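Local coordinates for vacuolar protein sorting-associated protein 54 (Mus musculus, PDB 3N1E) that probably acts as a subunit of the GARP tethering complex in retrograde transport from endosomes to the trans-Golgi network, here represented by its C-terminal domain, at residues Met32-Leu40 with Cys53-Met64. Sequence-based numbering, arbitrary orientation.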
loop_
_atom_site.group_PDB
_atom_site.type_symbol
_atom_site.label_atom_id
_atom_site.label_comp_id
_atom_site.label_asym_id
_atom_site.label_seq_id
_atom_site.Cartn_x
_atom_site.Cartn_y
_atom_site.Cartn_z
ATOM N N MET A 32 0.733 8.350 3.610
ATOM C CA MET A 32 1.092 7.707 2.351
ATOM C C MET A 32 0.205 8.184 1.201
ATOM O O MET A 32 0.675 8.356 0.074
ATOM C CB MET A 32 1.062 6.182 2.458
ATOM C CG MET A 32 1.999 5.607 3.501
ATOM S SD MET A 32 3.739 5.972 3.190
ATOM C CE MET A 32 4.046 5.005 1.735
ATOM N N ASP A 33 -1.079 8.396 1.485
ATOM C CA ASP A 33 -2.003 8.930 0.477
ATOM C C ASP A 33 -1.503 10.263 -0.109
ATOM O O ASP A 33 -1.552 10.467 -1.328
ATOM C CB ASP A 33 -3.410 9.070 1.059
ATOM C CG ASP A 33 -4.377 9.668 0.077
ATOM O OD1 ASP A 33 -4.772 8.926 -0.851
ATOM O OD2 ASP A 33 -4.703 10.875 0.226
ATOM N N SER A 34 -0.989 11.155 0.755
ATOM C CA SER A 34 -0.467 12.430 0.285
ATOM C C SER A 34 0.794 12.264 -0.568
ATOM O O SER A 34 0.948 12.932 -1.597
ATOM C CB SER A 34 -0.257 13.386 1.466
ATOM O OG SER A 34 -1.492 13.648 2.100
ATOM N N LEU A 35 1.677 11.339 -0.182
ATOM C CA LEU A 35 2.844 10.987 -1.001
ATOM C C LEU A 35 2.451 10.472 -2.383
ATOM O O LEU A 35 3.009 10.918 -3.407
ATOM C CB LEU A 35 3.696 9.931 -0.267
ATOM C CG LEU A 35 4.922 9.471 -1.070
ATOM C CD1 LEU A 35 6.020 10.566 -1.125
ATOM C CD2 LEU A 35 5.439 8.155 -0.494
ATOM N N PHE A 36 1.504 9.538 -2.419
ATOM C CA PHE A 36 1.018 8.993 -3.693
ATOM C C PHE A 36 0.400 10.069 -4.576
ATOM O O PHE A 36 0.616 10.063 -5.779
ATOM C CB PHE A 36 0.025 7.851 -3.481
ATOM C CG PHE A 36 0.582 6.684 -2.699
ATOM C CD1 PHE A 36 1.954 6.441 -2.638
ATOM C CD2 PHE A 36 -0.293 5.804 -2.055
ATOM C CE1 PHE A 36 2.482 5.320 -1.899
ATOM C CE2 PHE A 36 0.195 4.692 -1.340
ATOM C CZ PHE A 36 1.584 4.442 -1.273
ATOM N N ASP A 37 -0.383 10.977 -3.986
ATOM C CA ASP A 37 -0.990 12.049 -4.769
ATOM C C ASP A 37 0.120 12.914 -5.357
ATOM O O ASP A 37 0.097 13.223 -6.538
ATOM C CB ASP A 37 -1.953 12.905 -3.928
ATOM C CG ASP A 37 -2.401 14.187 -4.678
ATOM O OD1 ASP A 37 -3.012 14.053 -5.755
ATOM O OD2 ASP A 37 -2.113 15.316 -4.215
ATOM N N LYS A 38 1.110 13.269 -4.542
ATOM C CA LYS A 38 2.192 14.145 -5.000
ATOM C C LYS A 38 2.966 13.507 -6.136
ATOM O O LYS A 38 3.183 14.136 -7.177
ATOM C CB LYS A 38 3.141 14.456 -3.844
ATOM C CG LYS A 38 4.242 15.396 -4.228
ATOM C CD LYS A 38 5.227 15.550 -3.085
ATOM C CE LYS A 38 6.656 15.602 -3.606
ATOM N NZ LYS A 38 6.818 16.599 -4.694
ATOM N N LEU A 39 3.337 12.240 -5.948
ATOM C CA LEU A 39 4.175 11.547 -6.933
ATOM C C LEU A 39 3.418 11.160 -8.201
ATOM O O LEU A 39 3.904 11.419 -9.312
ATOM C CB LEU A 39 4.873 10.339 -6.303
ATOM C CG LEU A 39 5.914 10.633 -5.209
ATOM C CD1 LEU A 39 6.377 9.343 -4.539
ATOM C CD2 LEU A 39 7.100 11.427 -5.802
ATOM N N LEU A 40 2.240 10.556 -8.042
ATOM C CA LEU A 40 1.500 10.033 -9.192
ATOM C C LEU A 40 0.868 11.125 -10.063
ATOM O O LEU A 40 0.622 10.886 -11.235
ATOM C CB LEU A 40 0.472 8.992 -8.752
ATOM C CG LEU A 40 1.175 7.704 -8.317
ATOM C CD1 LEU A 40 0.231 6.788 -7.534
ATOM C CD2 LEU A 40 1.740 6.959 -9.554
ATOM N N CYS A 53 9.258 7.510 -10.277
ATOM C CA CYS A 53 8.069 7.600 -9.447
ATOM C C CYS A 53 7.889 6.292 -8.671
ATOM O O CYS A 53 7.743 6.297 -7.441
ATOM C CB CYS A 53 6.821 7.859 -10.320
ATOM S SG CYS A 53 5.315 7.882 -9.429
ATOM N N PHE A 54 7.910 5.176 -9.398
ATOM C CA PHE A 54 7.678 3.873 -8.757
ATOM C C PHE A 54 8.828 3.453 -7.853
ATOM O O PHE A 54 8.597 2.797 -6.815
ATOM C CB PHE A 54 7.371 2.787 -9.788
ATOM C CG PHE A 54 5.950 2.796 -10.285
ATOM C CD1 PHE A 54 5.364 3.950 -10.804
ATOM C CD2 PHE A 54 5.191 1.643 -10.242
ATOM C CE1 PHE A 54 4.022 3.938 -11.255
ATOM C CE2 PHE A 54 3.858 1.625 -10.713
ATOM C CZ PHE A 54 3.300 2.775 -11.224
ATOM N N ARG A 55 10.070 3.835 -8.206
ATOM C CA ARG A 55 11.184 3.538 -7.290
ATOM C C ARG A 55 10.978 4.226 -5.941
ATOM O O ARG A 55 11.208 3.636 -4.886
ATOM C CB ARG A 55 12.547 3.950 -7.880
ATOM C CG ARG A 55 12.935 3.145 -9.092
ATOM C CD ARG A 55 14.430 3.334 -9.461
ATOM N NE ARG A 55 14.834 4.730 -9.680
ATOM C CZ ARG A 55 14.811 5.396 -10.848
ATOM N NH1 ARG A 55 14.304 4.876 -11.970
ATOM N NH2 ARG A 55 15.289 6.634 -10.886
ATOM N N ASN A 56 10.523 5.475 -6.002
ATOM C CA ASN A 56 10.315 6.246 -4.786
ATOM C C ASN A 56 9.160 5.710 -3.969
ATOM O O ASN A 56 9.310 5.523 -2.760
ATOM C CB ASN A 56 10.123 7.716 -5.124
ATOM C CG ASN A 56 11.414 8.384 -5.437
ATOM O OD1 ASN A 56 12.386 8.259 -4.680
ATOM N ND2 ASN A 56 11.459 9.094 -6.558
ATOM N N ILE A 57 8.029 5.421 -4.618
ATOM C CA ILE A 57 6.874 4.812 -3.946
ATOM C C ILE A 57 7.330 3.522 -3.244
ATOM O O ILE A 57 7.104 3.317 -2.045
ATOM C CB ILE A 57 5.744 4.498 -4.956
ATOM C CG1 ILE A 57 5.074 5.805 -5.415
ATOM C CG2 ILE A 57 4.692 3.534 -4.335
ATOM C CD1 ILE A 57 4.172 5.668 -6.642
ATOM N N CYS A 58 8.011 2.662 -3.983
ATOM C CA CYS A 58 8.397 1.371 -3.399
ATOM C C CYS A 58 9.418 1.509 -2.279
ATOM O O CYS A 58 9.338 0.764 -1.297
ATOM C CB CYS A 58 8.880 0.397 -4.477
ATOM S SG CYS A 58 7.511 -0.067 -5.585
ATOM N N LYS A 59 10.358 2.454 -2.403
ATOM C CA LYS A 59 11.306 2.687 -1.323
ATOM C C LYS A 59 10.569 3.106 -0.042
ATOM O O LYS A 59 10.881 2.597 1.038
ATOM C CB LYS A 59 12.350 3.745 -1.706
ATOM C CG LYS A 59 13.474 3.872 -0.691
ATOM C CD LYS A 59 14.691 4.623 -1.251
ATOM C CE LYS A 59 15.974 4.093 -0.592
ATOM N NZ LYS A 59 16.957 5.130 -0.132
ATOM N N GLN A 60 9.590 4.007 -0.165
ATOM C CA GLN A 60 8.854 4.464 1.040
ATOM C C GLN A 60 7.969 3.392 1.644
ATOM O O GLN A 60 7.844 3.319 2.868
ATOM C CB GLN A 60 8.105 5.785 0.809
ATOM C CG GLN A 60 8.994 6.917 0.343
ATOM C CD GLN A 60 10.251 7.103 1.186
ATOM O OE1 GLN A 60 10.185 7.145 2.401
ATOM N NE2 GLN A 60 11.398 7.149 0.530
ATOM N N MET A 61 7.390 2.531 0.804
ATOM C CA MET A 61 6.599 1.388 1.254
ATOM C C MET A 61 7.481 0.430 2.057
ATOM O O MET A 61 7.087 -0.093 3.096
ATOM C CB MET A 61 5.994 0.662 0.041
ATOM C CG MET A 61 4.935 1.463 -0.701
ATOM S SD MET A 61 3.369 1.340 0.145
ATOM C CE MET A 61 3.961 1.574 1.811
ATOM N N THR A 62 8.692 0.213 1.557
ATOM C CA THR A 62 9.689 -0.625 2.217
ATOM C C THR A 62 10.079 -0.036 3.569
ATOM O O THR A 62 10.145 -0.736 4.572
ATOM C CB THR A 62 10.945 -0.754 1.323
ATOM O OG1 THR A 62 10.602 -1.528 0.168
ATOM C CG2 THR A 62 12.116 -1.406 2.055
ATOM N N LYS A 63 10.348 1.268 3.574
ATOM C CA LYS A 63 10.781 1.924 4.803
ATOM C C LYS A 63 9.647 1.905 5.830
ATOM O O LYS A 63 9.899 1.751 7.030
ATOM C CB LYS A 63 11.236 3.364 4.536
ATOM C CG LYS A 63 12.571 3.485 3.854
ATOM C CD LYS A 63 13.745 3.217 4.786
ATOM C CE LYS A 63 15.065 3.546 4.078
ATOM N NZ LYS A 63 16.147 2.588 4.465
ATOM N N MET A 64 8.415 2.063 5.351
ATOM C CA MET A 64 7.245 2.031 6.233
ATOM C C MET A 64 7.133 0.650 6.879
ATOM O O MET A 64 6.911 0.536 8.090
ATOM C CB MET A 64 5.965 2.324 5.470
ATOM C CG MET A 64 4.768 2.355 6.398
ATOM S SD MET A 64 3.263 2.635 5.515
ATOM C CE MET A 64 2.769 0.995 5.021
#
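I57 lies among F36, L39 and L40 and meets each with a different carbon, CG2 on one branch, CG1 and CD1 along the other. It is an instructive case of how two helical segments, 32-40 and 53-64, running antiparallel with their axes at 170°, can join mainly by apolar packing, with no hydrogen bond between them. Its CG2 meets F36 CE1 at 3.7 Å, L39 CD1 rests on CG1, and CD1 reaches L40 CG at 4.0 Å. The side chains of L39 and I57 lie alongside one another, pointing opposite ways, whereas F36 and L40 each run across I57 at nearly a right angle. In the conformer described, the F36 ring also receives a Met-aromatic contact: M61 SD sits at the ring edge, near its plane, 3.8 Å from F36 CZ, with M61 folded at chi2 (-81°) and again at chi3.

Toward the M32 end, methionine sulfurs take over. M32, bent at chi2 and chi3, holds its CG 3.8 Å from M64 SD. At the L40 end, C53 has SG anti to the backbone N (chi1 176°) and 3.7 Å from L40 CD2. Along one flank, L35 CD2 packs on the aliphatic base of Q60, 3.8 Å from its CB.

The contact thus pairs the C-terminal part of helix 17-40 with helix 52-68 in an all-helical domain. Helix 74-98 adjoins the seam, touching F36 through S87 and M61 through F81 and I84, while helix 107-124 packs against F54 and C58.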